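Local structure of mannan endo-1,4-beta-mannosidase (3CBW) at residues R61-S64 and Q68-A71; L138-V143 and Y204-H209; N259-L264 and K297-I302; V276-Q279 and S284-Y287; G332-W335 and S339-P342. The protein catalyses the endo-hydrolysis of beta-1,4-mannosidic linkages in mannan, galactomannan and glucomannan, as a secreted enzyme of glucomannan degradation. The protein carries 3 engineered substitutions. All blocks are in the same frame, centred on the assembly; numbering follows the deposited sequence. Where two conformers were deposited one is given.

Interaction 1: residues R61-S64 and Q68-A71; sequences RIRS and QSPA
I62 and R63 straddle the carbonyl of Q68, one placing a branched aliphatic side chain and the other a long polar one against the 68-71 segment. In I62 the CG2 methyl lies anti to the backbone N, with CG1 beside that nitrogen (chi1 -67°). Both branches therefore meet the ring of P70: CG2 comes to 4.0 Å from CD of the proline, while the CD1 end of the longer branch approaches CG of the same ring at 4.1 Å. The fork of the isoleucine thus spans CG and CD of the proline.

R63 behaves differently. Its CG is anti to the backbone N (chi1 -170°) and the chain stays extended as far as NE, which takes the methylenes past the S69 hydroxyl; the closest approach is R63 CD to S69 OG, 3.4 Å. The CA-H of R63 also approaches Q68 O, 3.1 Å from CA to O, at a bent 135°, a weak CH-O contact. The side chain of Q68 leaves in another direction, and its CB points away from the helix.

The contact closes an alpha-to-beta connection of the barrel, from helix 57-66 into strand 72-79, where T66 OG1 hydrogen-bonds to both I62 O and Q68 N. Y323 of helix 319-324 also touches I62 and P70. No conventional hydrogen bond links 61-64 directly to 68-71, so the contact depends on aliphatic surfaces and a CH-O approach, with the turn between them supplying the stronger polar bonds.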
# COMPACT_ATOMS: atom_id res chain seq x y z
N ARG A 61 -15.07 8.84 11.12
CA ARG A 61 -16.33 8.14 10.80
C ARG A 61 -16.29 6.69 11.27
O ARG A 61 -17.29 6.17 11.74
CB ARG A 61 -16.62 8.14 9.29
CG ARG A 61 -17.28 9.37 8.73
CD ARG A 61 -17.99 9.07 7.40
NE ARG A 61 -17.26 8.14 6.53
CZ ARG A 61 -17.68 7.75 5.32
NH1 ARG A 61 -18.82 8.21 4.82
NH2 ARG A 61 -16.95 6.91 4.60
N ILE A 62 -15.14 6.04 11.10
CA ILE A 62 -14.99 4.67 11.58
C ILE A 62 -15.09 4.62 13.10
O ILE A 62 -15.74 3.75 13.67
CB ILE A 62 -13.65 4.06 11.07
CG1 ILE A 62 -13.71 3.90 9.55
CG2 ILE A 62 -13.38 2.73 11.77
CD1 ILE A 62 -12.37 3.69 8.90
N ARG A 63 -14.47 5.60 13.76
CA ARG A 63 -14.56 5.70 15.20
C ARG A 63 -15.98 6.00 15.70
O ARG A 63 -16.42 5.43 16.69
CB ARG A 63 -13.55 6.71 15.74
CG ARG A 63 -13.42 6.68 17.25
CD ARG A 63 -12.24 7.51 17.75
NE ARG A 63 -12.28 7.75 19.19
CZ ARG A 63 -11.91 6.87 20.13
NH1 ARG A 63 -11.47 5.66 19.80
NH2 ARG A 63 -11.99 7.22 21.41
N SER A 64 -16.69 6.87 14.98
CA SER A 64 -18.07 7.17 15.33
C SER A 64 -18.97 5.95 15.14
O SER A 64 -19.91 5.74 15.92
CB SER A 64 -18.59 8.35 14.51
OG SER A 64 -17.91 9.53 14.88
N GLN A 68 -13.75 2.44 17.52
CA GLN A 68 -12.34 2.13 17.29
C GLN A 68 -11.85 2.87 16.07
O GLN A 68 -12.64 3.27 15.22
CB GLN A 68 -12.18 0.63 17.06
CG GLN A 68 -12.61 -0.25 18.23
CD GLN A 68 -11.67 -0.15 19.41
OE1 GLN A 68 -10.44 -0.18 19.25
NE2 GLN A 68 -12.23 -0.04 20.60
N SER A 69 -10.54 3.04 15.98
CA SER A 69 -9.93 3.68 14.81
C SER A 69 -9.03 2.69 14.06
O SER A 69 -8.45 1.80 14.68
CB SER A 69 -9.09 4.89 15.23
OG SER A 69 -9.88 5.85 15.89
N PRO A 70 -8.89 2.86 12.73
CA PRO A 70 -8.02 1.94 11.99
C PRO A 70 -6.57 2.02 12.47
O PRO A 70 -6.06 3.12 12.75
CB PRO A 70 -8.13 2.42 10.54
CG PRO A 70 -8.66 3.83 10.61
CD PRO A 70 -9.52 3.87 11.85
N ALA A 71 -5.91 0.88 12.60
CA ALA A 71 -4.49 0.88 12.95
C ALA A 71 -3.63 1.57 11.89
O ALA A 71 -2.69 2.30 12.23
CB ALA A 71 -4.00 -0.53 13.22

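Interaction 2: residues L138-V143 and Y204-H209; sequences LDSSTV and YKKIYH. Engineered in segment 138-143: S141 (natural residue Ala), V143 (natural residue Ala).
K206 sends its ammonium group over the peptide carbonyl of L138 instead of meeting it at the edge: NZ stands 56° out of the carbonyl plane, at 3.0 Å from L138 O. A second flat group, the carboxylate of D139, takes two bonds at OD1 from within the loop. S141 N comes from above the carboxylate plane and S141 OG from the syn side, tilted out of it, both on the same face; the first bond, S141 N to D139 OD1, measures 2.9 Å and forms an Asx turn. S141 is an engineered residue, as is V143.

The lysine reaches the loop with an extended chain that bends only at its end, where chi4 is 82°. That bend turns NZ toward S140, whose OG accepts a bond from K206 NZ at 2.9 Å, so two oxygens from the loop hold one ammonium group. The methylenes contribute as well: CD of K206 touches CD2 of L138 at 4.1 Å. The D139 carboxylate is opposite in charge but does not pair with the lysine, since its OD1 lies 6.9 Å from K206 NZ; any attraction between them probably acts only at a distance.

S140 OG is shared with N149 ND2, and T142 is the N-cap of helix 143-163, its OG1 bonded to G145 N. L138, for its part, leans on L199 and L203. The loop joining helices 131-138 and 143-163 is thereby fastened to helix 194-214 at the protein surface, with K206 also touching L148 and N149 of helix 143-163.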
# COMPACT_ATOMS: atom_id res chain seq x y z
N LEU A 138 12.43 4.50 -18.24
CA LEU A 138 13.48 3.88 -17.43
C LEU A 138 14.84 4.53 -17.60
O LEU A 138 15.73 4.34 -16.77
CB LEU A 138 13.57 2.39 -17.75
CG LEU A 138 12.37 1.58 -17.28
CD1 LEU A 138 12.40 0.20 -17.88
CD2 LEU A 138 12.36 1.49 -15.77
N ASP A 139 14.98 5.29 -18.67
CA ASP A 139 16.25 5.88 -19.07
C ASP A 139 16.27 7.32 -18.58
O ASP A 139 15.57 8.17 -19.12
CB ASP A 139 16.36 5.79 -20.60
CG ASP A 139 17.62 6.43 -21.16
OD1 ASP A 139 18.37 7.11 -20.42
OD2 ASP A 139 17.84 6.26 -22.38
N SER A 140 17.08 7.57 -17.55
CA SER A 140 17.14 8.89 -16.91
C SER A 140 17.57 10.02 -17.84
O SER A 140 17.39 11.20 -17.51
CB SER A 140 18.05 8.84 -15.68
OG SER A 140 17.45 8.08 -14.64
N SER A 141 18.11 9.67 -19.00
CA SER A 141 18.57 10.66 -19.98
C SER A 141 17.50 11.15 -20.96
O SER A 141 17.75 12.08 -21.73
CB SER A 141 19.78 10.11 -20.75
OG SER A 141 19.40 9.15 -21.73
N THR A 142 16.30 10.57 -20.94
CA THR A 142 15.24 10.99 -21.87
C THR A 142 14.31 11.99 -21.20
O THR A 142 14.33 12.14 -19.98
CB THR A 142 14.37 9.82 -22.36
OG1 THR A 142 13.64 9.28 -21.24
CG2 THR A 142 15.22 8.74 -22.99
N VAL A 143 13.48 12.67 -21.98
CA VAL A 143 12.47 13.55 -21.39
C VAL A 143 11.53 12.76 -20.46
O VAL A 143 11.16 13.25 -19.39
CB VAL A 143 11.68 14.38 -22.43
CG1 VAL A 143 10.80 13.50 -23.31
CG2 VAL A 143 10.86 15.46 -21.74
N TYR A 204 10.23 -0.85 -10.77
CA TYR A 204 10.12 -0.99 -9.33
C TYR A 204 11.51 -0.83 -8.70
O TYR A 204 11.68 -0.09 -7.72
CB TYR A 204 9.50 -2.33 -8.98
CG TYR A 204 9.23 -2.51 -7.51
CD1 TYR A 204 7.93 -2.51 -7.02
CD2 TYR A 204 10.28 -2.69 -6.62
CE1 TYR A 204 7.70 -2.69 -5.64
CE2 TYR A 204 10.07 -2.86 -5.29
CZ TYR A 204 8.80 -2.85 -4.80
OH TYR A 204 8.65 -3.06 -3.46
N LYS A 205 12.51 -1.50 -9.27
CA LYS A 205 13.87 -1.41 -8.74
C LYS A 205 14.44 -0.00 -8.87
O LYS A 205 15.18 0.44 -8.00
CB LYS A 205 14.78 -2.43 -9.41
CG LYS A 205 14.43 -3.86 -9.08
CD LYS A 205 15.40 -4.75 -9.80
CE LYS A 205 14.94 -6.16 -9.89
NZ LYS A 205 15.88 -6.90 -10.78
N LYS A 206 14.09 0.70 -9.95
CA LYS A 206 14.53 2.08 -10.13
C LYS A 206 13.98 2.97 -9.01
O LYS A 206 14.69 3.80 -8.44
CB LYS A 206 14.05 2.58 -11.49
CG LYS A 206 14.39 4.01 -11.82
CD LYS A 206 14.01 4.29 -13.27
CE LYS A 206 14.37 5.67 -13.70
NZ LYS A 206 15.81 5.78 -14.10
N ILE A 207 12.71 2.77 -8.67
CA ILE A 207 12.14 3.53 -7.56
C ILE A 207 12.77 3.11 -6.23
O ILE A 207 13.08 3.96 -5.39
CB ILE A 207 10.61 3.43 -7.53
CG1 ILE A 207 10.02 4.08 -8.80
CG2 ILE A 207 10.05 4.05 -6.24
CD1 ILE A 207 8.51 4.09 -8.86
N TYR A 208 12.96 1.80 -6.03
CA TYR A 208 13.62 1.32 -4.81
C TYR A 208 15.00 1.99 -4.66
O TYR A 208 15.34 2.49 -3.58
CB TYR A 208 13.74 -0.21 -4.80
CG TYR A 208 14.46 -0.70 -3.56
CD1 TYR A 208 13.77 -1.00 -2.39
CD2 TYR A 208 15.86 -0.79 -3.54
CE1 TYR A 208 14.44 -1.42 -1.24
CE2 TYR A 208 16.55 -1.19 -2.39
CZ TYR A 208 15.82 -1.52 -1.25
OH TYR A 208 16.48 -1.91 -0.10
N HIS A 209 15.79 2.00 -5.73
CA HIS A 209 17.14 2.57 -5.66
C HIS A 209 17.12 4.07 -5.51
O HIS A 209 17.95 4.62 -4.78
CB HIS A 209 17.97 2.14 -6.86
CG HIS A 209 18.30 0.69 -6.83
ND1 HIS A 209 18.15 -0.14 -7.92
CD2 HIS A 209 18.75 -0.09 -5.83
CE1 HIS A 209 18.50 -1.37 -7.59
NE2 HIS A 209 18.87 -1.36 -6.32

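Interaction 3: residues N259-L264 and K297-I302; sequences NGYDQL and KYPKTI
Y261 makes the one direct hydrogen bond of the contact, and it does so as acceptor: the backbone N of K300 reaches Y261 OH over 2.9 Å, at an N-H...O angle of 159°. The donor lies near the ring plane, at the edge. Within 297-302 the carbonyl O of Y298 receives two bonds, from T301 N and, at 2.8 Å, from T301 OG1, the hydroxyl coming along a lone pair in the carbonyl plane. The first closes the type I turn from Y298 to T301 and the second reinforces it, which fixes the peptide that serves the tyrosine.

The setting is a TIM barrel, in which residues 297-300 lead from helix 287-297 into strand 301-306, while helix 261-265 follows strand 245-252 and precedes strand 271-278 in the chain. Y261, near the start of the short helix, has CG anti to the backbone N (chi1 170°), and this throws the ring across to the turn.

Aromatic contacts come next. An edge of Y298 faces the flat of the Y261 ring in a T-shaped pair, with centroids 5.6 Å apart and planes at 61°. Y261 has a further edge-to-face partner in F271, and Y298 in F273. The hydroxyl of Y298 is engaged by A255 O and I258 N.

CH-pi and van der Waals contacts complete the account. The CA of Y298 sits over the Y261 face, 3.8 Å from the ring centroid. Plain close contacts are the carbonyl O of K297, above that face toward the rim, and two carbons near the hydroxyl: CD of P299 comes within 3.3 Å of Y261 OH, and CB of K300 lies 3.2 Å from the same oxygen.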
# COMPACT_ATOMS: atom_id res chain seq x y z
N ASN A 259 -8.43 -14.86 -5.17
CA ASN A 259 -7.31 -15.61 -5.71
C ASN A 259 -5.99 -14.91 -5.42
O ASN A 259 -5.90 -13.69 -5.56
CB ASN A 259 -7.53 -15.76 -7.22
CG ASN A 259 -6.44 -16.54 -7.92
OD1 ASN A 259 -5.33 -16.04 -8.13
ND2 ASN A 259 -6.76 -17.77 -8.32
N GLY A 260 -4.98 -15.68 -5.01
CA GLY A 260 -3.62 -15.15 -4.96
C GLY A 260 -2.89 -15.33 -3.64
O GLY A 260 -1.67 -15.16 -3.57
N TYR A 261 -3.64 -15.66 -2.59
CA TYR A 261 -3.07 -15.80 -1.26
C TYR A 261 -2.01 -16.90 -1.20
O TYR A 261 -0.94 -16.70 -0.63
CB TYR A 261 -4.19 -16.05 -0.26
CG TYR A 261 -3.76 -16.46 1.12
CD1 TYR A 261 -3.46 -15.50 2.09
CD2 TYR A 261 -3.65 -17.80 1.48
CE1 TYR A 261 -3.09 -15.86 3.36
CE2 TYR A 261 -3.26 -18.18 2.74
CZ TYR A 261 -2.98 -17.20 3.68
OH TYR A 261 -2.62 -17.55 4.95
N ASP A 262 -2.30 -18.07 -1.77
CA ASP A 262 -1.35 -19.17 -1.74
C ASP A 262 -0.05 -18.80 -2.44
O ASP A 262 1.03 -19.01 -1.90
CB ASP A 262 -1.94 -20.42 -2.40
CG ASP A 262 -3.04 -21.06 -1.56
OD1 ASP A 262 -3.08 -20.84 -0.34
OD2 ASP A 262 -3.83 -21.85 -2.15
N GLN A 263 -0.18 -18.25 -3.65
CA GLN A 263 0.95 -17.82 -4.50
C GLN A 263 1.83 -16.78 -3.80
O GLN A 263 3.06 -16.83 -3.88
CB GLN A 263 0.46 -17.21 -5.83
CG GLN A 263 -0.38 -18.08 -6.75
CD GLN A 263 -1.87 -17.81 -6.60
OE1 GLN A 263 -2.48 -18.14 -5.57
NE2 GLN A 263 -2.47 -17.22 -7.63
N LEU A 264 1.21 -15.81 -3.14
CA LEU A 264 1.96 -14.72 -2.52
C LEU A 264 2.59 -15.11 -1.19
O LEU A 264 3.75 -14.82 -0.95
CB LEU A 264 1.10 -13.45 -2.40
CG LEU A 264 0.78 -12.82 -3.76
CD1 LEU A 264 -0.23 -11.72 -3.55
CD2 LEU A 264 2.03 -12.29 -4.46
N LYS A 297 -9.65 -18.72 5.61
CA LYS A 297 -9.02 -18.87 4.28
C LYS A 297 -7.65 -18.18 4.19
O LYS A 297 -6.80 -18.61 3.43
CB LYS A 297 -9.91 -18.28 3.17
CG LYS A 297 -11.39 -18.70 3.15
CD LYS A 297 -11.60 -20.18 2.88
CE LYS A 297 -11.22 -20.58 1.46
NZ LYS A 297 -11.46 -22.04 1.30
N TYR A 298 -7.47 -17.07 4.92
CA TYR A 298 -6.27 -16.24 4.73
C TYR A 298 -5.61 -15.90 6.08
O TYR A 298 -5.36 -14.74 6.38
CB TYR A 298 -6.61 -14.94 3.97
CG TYR A 298 -7.67 -15.07 2.88
CD1 TYR A 298 -7.45 -15.81 1.72
CD2 TYR A 298 -8.91 -14.43 3.02
CE1 TYR A 298 -8.44 -15.92 0.73
CE2 TYR A 298 -9.89 -14.54 2.04
CZ TYR A 298 -9.65 -15.29 0.91
OH TYR A 298 -10.64 -15.40 -0.06
N PRO A 299 -5.31 -16.92 6.90
CA PRO A 299 -4.89 -16.62 8.27
C PRO A 299 -3.56 -15.86 8.42
O PRO A 299 -3.35 -15.21 9.45
CB PRO A 299 -4.82 -18.00 8.93
CG PRO A 299 -4.56 -18.93 7.80
CD PRO A 299 -5.37 -18.38 6.67
N LYS A 300 -2.69 -15.94 7.41
CA LYS A 300 -1.41 -15.22 7.46
C LYS A 300 -1.54 -13.71 7.21
O LYS A 300 -0.55 -12.98 7.32
CB LYS A 300 -0.39 -15.83 6.50
CG LYS A 300 0.05 -17.23 6.88
CD LYS A 300 1.06 -17.74 5.87
CE LYS A 300 1.70 -19.03 6.32
NZ LYS A 300 2.75 -19.43 5.35
N THR A 301 -2.74 -13.25 6.88
CA THR A 301 -2.99 -11.82 6.69
C THR A 301 -2.56 -11.02 7.92
O THR A 301 -2.99 -11.31 9.05
CB THR A 301 -4.48 -11.56 6.45
OG1 THR A 301 -4.90 -12.26 5.28
CG2 THR A 301 -4.75 -10.08 6.26
N ILE A 302 -1.72 -10.01 7.72
CA ILE A 302 -1.28 -9.15 8.82
C ILE A 302 -2.00 -7.80 8.90
O ILE A 302 -1.95 -7.16 9.93
CB ILE A 302 0.25 -8.94 8.83
CG1 ILE A 302 0.74 -8.18 7.59
CG2 ILE A 302 0.97 -10.28 9.03
CD1 ILE A 302 2.14 -7.60 7.75

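Interaction 4: residues V276-Q279 and S284-Y287; sequences VGPQ and SFDY
P278 and F285 form the principal pair, joined by CH-pi contact. The proline ring lies over one face of the phenylalanine, its CD 4.0 Å from the F285 ring centroid and only 6° off the ring normal, so it stands almost directly above the centre. The F285 CG is anti to the backbone N (chi1 -167°), which swings the ring toward the strand and beneath the proline.

Apolar touches spread the contact further. P278 CB meets F285 CD1 at 3.6 Å, and CG2 of V276 approaches CE1 of Y287 at 4.2 Å. Within the loop the two aromatics interlock: CE2 of F285 lies 3.3 Å above the Y287 ring plane, over its centre, while Y287 CD1 comes in the plane of the F285 ring at its edge. F252 also meets the F285 ring. At F285, an alanine here would probably leave P278 without its aromatic cover and open a gap over the face of the Y287 ring.

Polar groups take part mainly through the Y287 hydroxyl. It passes G277, with OH 3.6 Å from G277 CA, and bonds to W311 O; no hydrogen bond crosses between the two segments themselves. D286 is the N-cap of helix 287-297: its side chain caps a backbone N of the helix, and its OD1 also bonds S288 OG.

All touching residues are buried. The arrangement joins the C-terminal end of strand 271-278, seventh in the (beta/alpha)8 barrel, to the loop entering the next helix. Immediately before V276 comes E275, the probable catalytic nucleophile, placed at the end of the seventh strand as is characteristic of clan GH-A glycosidases.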
# COMPACT_ATOMS: atom_id res chain seq x y z
N VAL A 276 -8.94 -3.15 0.05
CA VAL A 276 -10.15 -3.97 0.05
C VAL A 276 -11.37 -3.08 -0.12
O VAL A 276 -11.40 -1.95 0.37
CB VAL A 276 -10.30 -4.88 1.32
CG1 VAL A 276 -10.26 -4.09 2.58
CG2 VAL A 276 -11.59 -5.69 1.30
N GLY A 277 -12.36 -3.59 -0.81
CA GLY A 277 -13.68 -2.99 -0.78
C GLY A 277 -14.65 -3.74 -1.64
O GLY A 277 -14.28 -4.67 -2.36
N PRO A 278 -15.93 -3.34 -1.57
CA PRO A 278 -16.94 -3.92 -2.43
C PRO A 278 -16.67 -3.66 -3.91
O PRO A 278 -16.25 -2.56 -4.29
CB PRO A 278 -18.23 -3.21 -1.99
CG PRO A 278 -17.82 -2.06 -1.19
CD PRO A 278 -16.47 -2.35 -0.63
N GLN A 279 -16.91 -4.67 -4.73
CA GLN A 279 -16.77 -4.51 -6.18
C GLN A 279 -17.85 -3.56 -6.71
O GLN A 279 -17.58 -2.72 -7.56
CB GLN A 279 -16.83 -5.86 -6.89
CG GLN A 279 -16.53 -5.80 -8.38
CD GLN A 279 -16.37 -7.18 -8.99
OE1 GLN A 279 -17.31 -7.98 -8.99
NE2 GLN A 279 -15.18 -7.46 -9.50
N SER A 284 -25.10 -5.38 -0.41
CA SER A 284 -24.86 -6.80 -0.12
C SER A 284 -23.55 -7.01 0.62
O SER A 284 -23.42 -7.96 1.40
CB SER A 284 -24.84 -7.62 -1.42
OG SER A 284 -24.84 -9.01 -1.16
N PHE A 285 -22.58 -6.13 0.38
CA PHE A 285 -21.23 -6.32 0.93
C PHE A 285 -21.25 -6.32 2.45
O PHE A 285 -21.91 -5.49 3.06
CB PHE A 285 -20.26 -5.24 0.43
CG PHE A 285 -18.82 -5.55 0.71
CD1 PHE A 285 -18.08 -6.33 -0.18
CD2 PHE A 285 -18.21 -5.07 1.86
CE1 PHE A 285 -16.74 -6.61 0.07
CE2 PHE A 285 -16.87 -5.36 2.12
CZ PHE A 285 -16.13 -6.13 1.22
N ASP A 286 -20.52 -7.25 3.05
CA ASP A 286 -20.50 -7.39 4.50
C ASP A 286 -19.08 -7.60 5.01
O ASP A 286 -18.48 -8.67 4.80
CB ASP A 286 -21.42 -8.55 4.92
CG ASP A 286 -21.69 -8.59 6.42
OD1 ASP A 286 -20.86 -8.10 7.22
OD2 ASP A 286 -22.76 -9.14 6.80
N TYR A 287 -18.55 -6.60 5.71
CA TYR A 287 -17.19 -6.68 6.23
C TYR A 287 -17.02 -7.76 7.29
O TYR A 287 -15.91 -8.23 7.52
CB TYR A 287 -16.68 -5.32 6.73
CG TYR A 287 -16.06 -4.46 5.64
CD1 TYR A 287 -14.78 -4.75 5.16
CD2 TYR A 287 -16.74 -3.36 5.10
CE1 TYR A 287 -14.19 -3.97 4.16
CE2 TYR A 287 -16.15 -2.57 4.10
CZ TYR A 287 -14.88 -2.89 3.63
OH TYR A 287 -14.28 -2.15 2.64

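Interaction 5: residues G332-W335 and S339-P342; sequences GEIW and SLTP
W335 offers one face of its indole to L340, whose CD1 sits over the six-membered ring, 3.9 Å from its centroid and 18° off the normal. Two methyls cover that face toward its rim, since I334 CG2 lies on the same side. L340 CG is anti to the backbone N, which carries the isobutyl group back to the tryptophan although the CB bonds of this antiparallel, non-hydrogen-bonded pair diverge. At the indole edge, near its plane, is the carbonyl O of S339, 3.8 Å from W335 CE3. W103 adds an edge-to-face partner, and W29 backs I334 and L340.

The CB of T341 points toward the 332-335 segment. OG1, in the crowded position between backbone N and carbonyl carbon (chi1 59°), donates to I334 O at 2.8 Å, tilted 31° from the carbonyl plane. T341 N bonds the same oxygen at 3.1 Å, lying in that plane. T341 OG1 also bonds R36 NH2. With a valine in its place, I334 O would probably lose one of its two donors and R36 NH2 its hydroxyl mate.

The two donors on I334 O fix the hairpin's register, while the methyl-on-indole contact adds only nonpolar packing.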
# COMPACT_ATOMS: atom_id res chain seq x y z
N GLY A 332 -3.79 2.21 18.61
CA GLY A 332 -3.52 2.18 20.05
C GLY A 332 -3.15 0.80 20.59
O GLY A 332 -2.84 0.67 21.78
N GLU A 333 -3.18 -0.22 19.73
CA GLU A 333 -2.89 -1.60 20.15
C GLU A 333 -1.56 -2.14 19.62
O GLU A 333 -1.29 -3.34 19.71
CB GLU A 333 -4.05 -2.54 19.78
CG GLU A 333 -5.37 -2.16 20.42
CD GLU A 333 -6.42 -3.24 20.23
OE1 GLU A 333 -6.85 -3.47 19.09
OE2 GLU A 333 -6.81 -3.88 21.24
N ILE A 334 -0.73 -1.27 19.08
CA ILE A 334 0.61 -1.65 18.62
C ILE A 334 1.53 -1.60 19.83
O ILE A 334 2.19 -2.59 20.17
CB ILE A 334 1.12 -0.73 17.49
CG1 ILE A 334 0.16 -0.80 16.29
CG2 ILE A 334 2.53 -1.13 17.06
CD1 ILE A 334 0.45 0.21 15.19
N TRP A 335 1.56 -0.44 20.49
CA TRP A 335 2.31 -0.22 21.71
C TRP A 335 1.38 -0.31 22.91
O TRP A 335 0.22 0.09 22.84
CB TRP A 335 2.98 1.16 21.69
CG TRP A 335 3.76 1.42 20.44
CD1 TRP A 335 3.30 1.99 19.28
CD2 TRP A 335 5.14 1.09 20.20
NE1 TRP A 335 4.31 2.04 18.35
CE2 TRP A 335 5.45 1.50 18.89
CE3 TRP A 335 6.14 0.51 20.99
CZ2 TRP A 335 6.72 1.33 18.33
CZ3 TRP A 335 7.41 0.34 20.43
CH2 TRP A 335 7.68 0.75 19.11
N SER A 339 5.92 0.11 26.16
CA SER A 339 6.36 -1.21 25.73
C SER A 339 5.67 -1.63 24.44
O SER A 339 4.59 -1.14 24.09
CB SER A 339 6.14 -2.24 26.83
OG SER A 339 4.75 -2.46 27.04
N LEU A 340 6.30 -2.54 23.73
CA LEU A 340 5.71 -3.09 22.53
C LEU A 340 4.82 -4.25 22.91
O LEU A 340 5.17 -5.03 23.81
CB LEU A 340 6.83 -3.56 21.60
CG LEU A 340 6.43 -4.04 20.21
CD1 LEU A 340 5.71 -2.94 19.44
CD2 LEU A 340 7.68 -4.50 19.48
N THR A 341 3.67 -4.39 22.25
CA THR A 341 2.86 -5.59 22.47
C THR A 341 3.62 -6.82 21.94
O THR A 341 4.50 -6.69 21.08
CB THR A 341 1.45 -5.49 21.85
OG1 THR A 341 1.57 -5.28 20.44
CG2 THR A 341 0.63 -4.36 22.50
N PRO A 342 3.32 -8.02 22.48
CA PRO A 342 4.18 -9.18 22.29
C PRO A 342 4.52 -9.60 20.87
O PRO A 342 3.67 -9.57 19.96
CB PRO A 342 3.41 -10.31 22.98
CG PRO A 342 2.63 -9.62 24.03
CD PRO A 342 2.19 -8.33 23.37

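In the fold
Interaction 4 is the fully buried contact, interactions 1 and 3 are partly buried, and interactions 2 and 5 lie at the surface. The two surface contacts each converge two bonds on one atom, a lysine nitrogen in interaction 2 and a carbonyl oxygen in interaction 5, whereas no hydrogen bond crosses interaction 4. The partly buried pair differ: interaction 3 combines ring packing with one bond, and interaction 1 has none. Interactions 3 and 4 serve the same region of the barrel, reaching neighbouring strands 301-306 and 271-278, and interaction 4 falls in the chain between the two segments of interaction 3. Interaction 2 is remote from interaction 4, their centres about 37 Å apart.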